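Local coordinates for periplasmic His/Glu/Gln/Arg/opine family-binding protein (Silicibacter pomeroyi, PDB 3I6V), which binds lysine and probably captures amino acids in the periplasm for delivery to an ABC transporter, at residues 55-60 with 70-75; 127-132 with 143-148; 210-213 with 219-222. All blocks are in the same frame, centred on the assembly; numbering follows the deposited sequence.

Interaction 1. Residues 55-60 with 70-75. With LYS (lysine), chain B.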
# COMPACT_ATOMS: atom_id res chain seq x y z
N SER A 55 -13.29 2.01 -2.71
CA SER A 55 -14.15 1.01 -3.30
C SER A 55 -13.34 -0.13 -3.97
O SER A 55 -13.90 -0.90 -4.73
CB SER A 55 -15.08 1.70 -4.33
OG SER A 55 -14.28 2.30 -5.36
N ILE A 56 -12.03 -0.24 -3.71
CA ILE A 56 -11.19 -1.19 -4.45
C ILE A 56 -11.55 -2.66 -4.15
O ILE A 56 -11.46 -3.52 -5.03
CB ILE A 56 -9.66 -0.90 -4.27
CG1 ILE A 56 -8.85 -1.49 -5.42
CG2 ILE A 56 -9.15 -1.30 -2.83
CD1 ILE A 56 -7.47 -0.80 -5.60
N ILE A 57 -11.99 -2.93 -2.92
CA ILE A 57 -12.43 -4.27 -2.58
C ILE A 57 -13.81 -4.58 -3.19
O ILE A 57 -13.94 -5.57 -3.90
CB ILE A 57 -12.33 -4.59 -1.08
CG1 ILE A 57 -10.85 -4.74 -0.66
CG2 ILE A 57 -13.10 -5.90 -0.75
CD1 ILE A 57 -10.65 -5.10 0.87
N PRO A 58 -14.85 -3.75 -2.93
CA PRO A 58 -16.17 -4.08 -3.55
C PRO A 58 -16.12 -4.18 -5.06
O PRO A 58 -16.77 -5.05 -5.64
CB PRO A 58 -17.09 -2.91 -3.13
CG PRO A 58 -16.39 -2.17 -2.06
CD PRO A 58 -14.95 -2.67 -1.93
N ASN A 59 -15.32 -3.34 -5.71
CA ASN A 59 -15.22 -3.40 -7.18
C ASN A 59 -14.45 -4.61 -7.73
O ASN A 59 -14.68 -5.01 -8.88
CB ASN A 59 -14.72 -2.06 -7.75
CG ASN A 59 -15.77 -0.94 -7.57
OD1 ASN A 59 -16.90 -1.20 -7.15
ND2 ASN A 59 -15.40 0.29 -7.91
N LEU A 60 -13.53 -5.19 -6.94
CA LEU A 60 -12.97 -6.51 -7.26
C LEU A 60 -14.08 -7.55 -7.15
O LEU A 60 -14.25 -8.39 -8.05
CB LEU A 60 -11.83 -6.89 -6.27
CG LEU A 60 -11.41 -8.38 -6.27
CD1 LEU A 60 -10.66 -8.72 -7.55
CD2 LEU A 60 -10.50 -8.70 -5.07
N ALA A 70 -1.96 -3.10 -4.74
CA ALA A 70 -2.20 -1.71 -4.36
C ALA A 70 -1.73 -1.46 -2.93
O ALA A 70 -2.44 -0.83 -2.14
CB ALA A 70 -3.73 -1.36 -4.50
N GLY A 71 -0.55 -1.97 -2.60
CA GLY A 71 0.03 -1.82 -1.25
C GLY A 71 -0.88 -2.27 -0.11
O GLY A 71 -0.81 -1.72 0.98
N MET A 72 -1.71 -3.29 -0.36
CA MET A 72 -2.76 -3.72 0.60
C MET A 72 -2.17 -4.78 1.53
O MET A 72 -1.74 -5.83 1.05
CB MET A 72 -3.96 -4.34 -0.15
CG MET A 72 -5.19 -4.75 0.78
SD MET A 72 -6.65 -5.32 -0.11
CE MET A 72 -7.37 -3.74 -0.48
N SER A 73 -2.15 -4.50 2.83
CA SER A 73 -1.71 -5.47 3.83
C SER A 73 -2.66 -6.64 3.92
O SER A 73 -3.90 -6.48 3.87
CB SER A 73 -1.63 -4.81 5.20
OG SER A 73 -0.57 -3.86 5.22
N ILE A 74 -2.08 -7.82 4.08
CA ILE A 74 -2.86 -9.05 4.30
C ILE A 74 -3.42 -8.96 5.74
O ILE A 74 -2.64 -8.80 6.66
CB ILE A 74 -1.96 -10.27 4.18
CG1 ILE A 74 -1.52 -10.45 2.73
CG2 ILE A 74 -2.73 -11.57 4.61
CD1 ILE A 74 -0.21 -11.29 2.59
N THR A 75 -4.74 -9.02 5.92
CA THR A 75 -5.30 -9.03 7.28
C THR A 75 -6.46 -10.03 7.37
O THR A 75 -7.08 -10.39 6.34
CB THR A 75 -5.88 -7.69 7.71
OG1 THR A 75 -7.09 -7.44 6.97
CG2 THR A 75 -4.86 -6.54 7.48
N LYS B . -0.90 -1.31 3.93
CA LYS B . -1.97 -0.48 4.58
C LYS B . -3.31 -1.18 4.52
O LYS B . -3.41 -2.21 3.84
CB LYS B . -2.07 0.91 3.91
CG LYS B . -2.57 0.90 2.47
CD LYS B . -2.54 2.35 1.88
CE LYS B . -3.12 2.44 0.42
NZ LYS B . -2.96 3.88 -0.13
OXT LYS B . -4.31 -0.72 5.13

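Interaction 2. Residues 127-132 with 143-148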
# COMPACT_ATOMS: atom_id res chain seq x y z
N THR A 127 -8.07 11.21 18.22
CA THR A 127 -9.26 11.45 17.42
C THR A 127 -8.91 11.17 15.94
O THR A 127 -7.99 11.77 15.40
CB THR A 127 -9.76 12.89 17.62
OG1 THR A 127 -10.24 13.01 18.96
CG2 THR A 127 -10.90 13.25 16.67
N LEU A 128 -9.64 10.24 15.33
CA LEU A 128 -9.38 9.85 13.94
C LEU A 128 -10.11 10.76 12.96
O LEU A 128 -11.30 10.92 13.06
CB LEU A 128 -9.84 8.41 13.71
CG LEU A 128 -9.88 7.90 12.25
CD1 LEU A 128 -8.52 7.91 11.61
CD2 LEU A 128 -10.53 6.50 12.15
N VAL A 129 -9.41 11.31 11.98
CA VAL A 129 -10.08 11.82 10.79
C VAL A 129 -9.60 11.06 9.54
O VAL A 129 -8.39 10.94 9.27
CB VAL A 129 -9.97 13.40 10.66
CG1 VAL A 129 -8.51 13.85 10.67
CG2 VAL A 129 -10.70 13.92 9.41
N GLU A 130 -10.56 10.55 8.78
CA GLU A 130 -10.28 9.73 7.59
C GLU A 130 -10.35 10.53 6.30
O GLU A 130 -11.24 11.33 6.14
CB GLU A 130 -11.31 8.61 7.52
CG GLU A 130 -11.08 7.60 8.62
CD GLU A 130 -12.03 6.41 8.55
OE1 GLU A 130 -11.64 5.37 7.98
OE2 GLU A 130 -13.16 6.50 9.09
N PHE A 131 -9.41 10.27 5.38
CA PHE A 131 -9.37 10.89 4.06
C PHE A 131 -9.31 9.82 2.98
O PHE A 131 -8.70 8.76 3.17
CB PHE A 131 -8.12 11.80 3.94
CG PHE A 131 -8.15 12.94 4.89
CD1 PHE A 131 -7.61 12.82 6.18
CD2 PHE A 131 -8.83 14.11 4.55
CE1 PHE A 131 -7.69 13.85 7.09
CE2 PHE A 131 -8.92 15.17 5.47
CZ PHE A 131 -8.35 15.03 6.74
N ALA A 132 -9.93 10.12 1.83
CA ALA A 132 -10.05 9.18 0.71
C ALA A 132 -8.71 8.80 0.10
O ALA A 132 -8.53 7.66 -0.35
CB ALA A 132 -11.01 9.76 -0.38
N ASN A 143 -1.50 21.75 6.33
CA ASN A 143 -2.36 22.91 6.49
C ASN A 143 -2.93 23.08 7.91
O ASN A 143 -3.74 23.97 8.17
CB ASN A 143 -3.46 22.89 5.41
CG ASN A 143 -2.88 22.87 4.00
OD1 ASN A 143 -1.83 23.47 3.74
ND2 ASN A 143 -3.53 22.15 3.09
N GLY A 144 -2.48 22.22 8.84
CA GLY A 144 -2.85 22.33 10.27
C GLY A 144 -4.21 21.81 10.68
O GLY A 144 -4.60 21.95 11.84
N GLU A 145 -4.95 21.20 9.76
CA GLU A 145 -6.23 20.57 10.10
C GLU A 145 -6.04 19.34 11.03
O GLU A 145 -6.95 18.96 11.76
CB GLU A 145 -7.05 20.20 8.85
CG GLU A 145 -8.17 19.17 9.16
CD GLU A 145 -8.96 18.66 7.93
OE1 GLU A 145 -8.65 19.01 6.77
OE2 GLU A 145 -9.92 17.88 8.17
N ALA A 146 -4.86 18.73 10.99
CA ALA A 146 -4.59 17.58 11.84
C ALA A 146 -3.22 17.70 12.48
O ALA A 146 -2.28 18.22 11.88
CB ALA A 146 -4.69 16.27 11.01
N ASP A 147 -3.13 17.21 13.72
CA ASP A 147 -1.87 17.19 14.49
C ASP A 147 -0.76 16.31 13.90
O ASP A 147 0.43 16.60 14.03
CB ASP A 147 -2.19 16.78 15.95
CG ASP A 147 -3.05 17.83 16.66
OD1 ASP A 147 -4.23 17.57 17.01
OD2 ASP A 147 -2.53 18.96 16.82
N ALA A 148 -1.16 15.20 13.28
CA ALA A 148 -0.20 14.30 12.65
C ALA A 148 -0.94 13.37 11.69
O ALA A 148 -2.16 13.30 11.68
CB ALA A 148 0.57 13.49 13.72

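Interaction 3. Residues 210-213 with 219-222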
# COMPACT_ATOMS: atom_id res chain seq x y z
N THR A 210 15.72 -7.55 -5.46
CA THR A 210 16.32 -6.49 -6.29
C THR A 210 15.28 -5.44 -6.61
O THR A 210 15.57 -4.26 -6.47
CB THR A 210 16.89 -7.06 -7.61
OG1 THR A 210 17.80 -8.11 -7.31
CG2 THR A 210 17.64 -5.95 -8.44
N MET A 211 14.08 -5.86 -7.03
CA MET A 211 12.98 -4.92 -7.30
C MET A 211 12.64 -4.11 -6.05
O MET A 211 12.46 -2.91 -6.12
CB MET A 211 11.77 -5.65 -7.90
CG MET A 211 10.71 -4.75 -8.55
SD MET A 211 9.41 -5.63 -9.41
CE MET A 211 10.32 -6.61 -10.61
N ILE A 212 12.61 -4.76 -4.88
CA ILE A 212 12.31 -4.06 -3.67
C ILE A 212 13.35 -2.97 -3.35
O ILE A 212 12.99 -1.83 -3.03
CB ILE A 212 12.17 -5.00 -2.46
CG1 ILE A 212 10.92 -5.89 -2.61
CG2 ILE A 212 12.09 -4.17 -1.20
CD1 ILE A 212 10.77 -6.97 -1.50
N LYS A 213 14.64 -3.33 -3.43
CA LYS A 213 15.72 -2.36 -3.16
C LYS A 213 15.69 -1.23 -4.21
O LYS A 213 15.81 -0.07 -3.85
CB LYS A 213 17.10 -3.06 -3.09
CG LYS A 213 17.31 -3.87 -1.81
CD LYS A 213 18.54 -4.79 -1.91
CE LYS A 213 18.67 -5.66 -0.65
NZ LYS A 213 19.10 -7.08 -1.01
N ASP A 219 18.36 -0.17 2.06
CA ASP A 219 18.10 -0.64 3.41
C ASP A 219 16.71 -1.25 3.62
O ASP A 219 16.39 -1.67 4.74
CB ASP A 219 18.34 0.49 4.42
CG ASP A 219 19.83 0.71 4.69
OD1 ASP A 219 20.60 -0.29 4.71
OD2 ASP A 219 20.22 1.89 4.88
N ALA A 220 15.91 -1.33 2.56
CA ALA A 220 14.57 -1.94 2.61
C ALA A 220 14.61 -3.40 3.10
O ALA A 220 15.54 -4.16 2.80
CB ALA A 220 13.89 -1.85 1.26
N ALA A 221 13.59 -3.78 3.87
CA ALA A 221 13.44 -5.16 4.31
C ALA A 221 13.23 -6.07 3.10
O ALA A 221 12.40 -5.80 2.22
CB ALA A 221 12.27 -5.27 5.30
N VAL A 222 14.01 -7.15 3.03
CA VAL A 222 13.92 -8.09 1.91
C VAL A 222 13.72 -9.52 2.42
O VAL A 222 13.67 -9.75 3.60
CB VAL A 222 15.14 -8.00 0.99
CG1 VAL A 222 15.09 -6.69 0.21
CG2 VAL A 222 16.45 -8.13 1.82

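Interaction 1. Residues 55-60 with 70-75
I56 and I57 meet A70 and M72 through saturated side chains alone, so no ring faces or edges stack here; the nearby flat group is the bound lysine's carboxylate, held by loop 70-75. Its O atom accepts the N-H of S73, with S73 N 2.8 Å away and an N-H...O angle of 164°. The ligand's amino group is gripped by two acceptors of 70-75, its N lying 3.0 Å from G71 O and 2.9 Å from S73 OG. Behind this polar rim, M72 turns its side chain to helix 56-61. With CG anti to the backbone N (chi1 -176°), the thioether extends and then bends at chi3, laying its terminal methyl against both isoleucines: M72 CE is 3.6 Å from I57 CG1 and 3.8 Å from I56 CG2. I56 also reaches A70, its CD1 stopping 3.9 Å from A70 CB. The loop thus gives backbone and the S73 hydroxyl to the ligand, and A70 and M72 to the helix. W53, another pocket residue, and F84 of strand 83-89 touch M72. I56 and I57 both rest on I68 of strand 67-68, while backbone hydrogen bonds tie M72 to G181 of strand 180-184 and I74 to G178 and G179.

Interaction 2. Residues 127-132 with 143-148
F131 and E145 reach for each other from opposite directions, and the carboxylate arrives at the rim of the ring. E145 CD lies in the plane of the phenyl group, 3.9 Å from F131 CZ, and E145 OE2 comes closer still, 3.6 Å from the same carbon and near the ring plane. The two flat groups stand steeply to one another, with 75° between carboxylate and ring. Such an approach sets the negative oxygens against the slightly positive C-H edge of the phenylalanine and not over its pi cloud, a weakly favourable arrangement if the acid is ionised. The glutamate gets there by stretching: CG sits anti to the backbone N (chi1 162°) and the chain continues extended, carrying the carboxylate to the strand. Beside F131, V129 points to the same loop; its CG2 is 4.2 Å from E145 OE2, a loose van der Waals approach. A146 faces V129 at slightly longer range. The turn that presents E145 starts at G144, whose positive phi closes helix 134-142 in a Schellman motif. Around this surface contact, strands 127-131 and 148-152 run parallel to 108-112 and flank it, with helix 134-142 as the connection between them, a beta-alpha-beta crossover. F131 and E145 both touch A140 of that helix, V129 and A146 share I108 of the central strand, and D147 OD1 accepts a hydrogen bond from I108 N.

Interaction 3. Residues 210-213 with 219-222
I212 lays its CG2 methyl over the start of the C-terminal tail, 3.8 Å from A220 CB and equally 3.8 Å from A221 O. The methyl is directed there by chi1 of -68°, which places CG2 anti to the backbone N while CG1 lies beside the backbone N, anti to the carbonyl carbon. The same CG2 is 4.2 Å from V222 CG1, so a single methyl touches three consecutive residues of the tail. A220 and V222 point their side chains to the helix, whereas A221 turns its CB away and offers its carbonyl oxygen instead. The next residue, K213, uses its aliphatic chain: it crosses V222 at about a right angle, with K213 CE 3.8 Å from V222 CG1. Its last torsion bends the chain (chi4 140°), and K213 NZ ends 4.0 Å from V222 CG2. The contact is made by the I212 methyl and the K213 methylenes on the helix, against the methyls of A220 and V222 and the A221 carbonyl on the tail, with the lysine amine carried to the margin of the valine; the K213 side chain also touches E218. I212 also meets F30 of helix 30-42, P90 and, in the tail itself, Y223, while M211 packs on F30, E33 and L34. The arrangement is that of a C-terminal tail folding back over the last helix, 207-216, which packs on helix 30-42 through M211 and I212. It belongs to the two-lobed fold of family 3 solute-binding proteins, in the lobe that contains both chain ends.

How the interactions relate
Interaction 1 is the buried contact of the three and the one that carries ligand-pocket residues, whereas 127-132 with 143-148 and 210-213 with 219-222 lie at the surface. Interactions 1 and 2 are centred about 22 Å apart and do not touch; they use different helices and strands. Interaction 3 lies on the opposite side of the chain's centre from interaction 1 and about 30 Å, centre to centre, from interaction 2. Chemistry follows position: thioether and isoleucines pack inside, a carboxylate meets a phenyl edge at the rim of a sheet, and a helix flank at the surface sets a buried isoleucine beside the methylenes of a lysine.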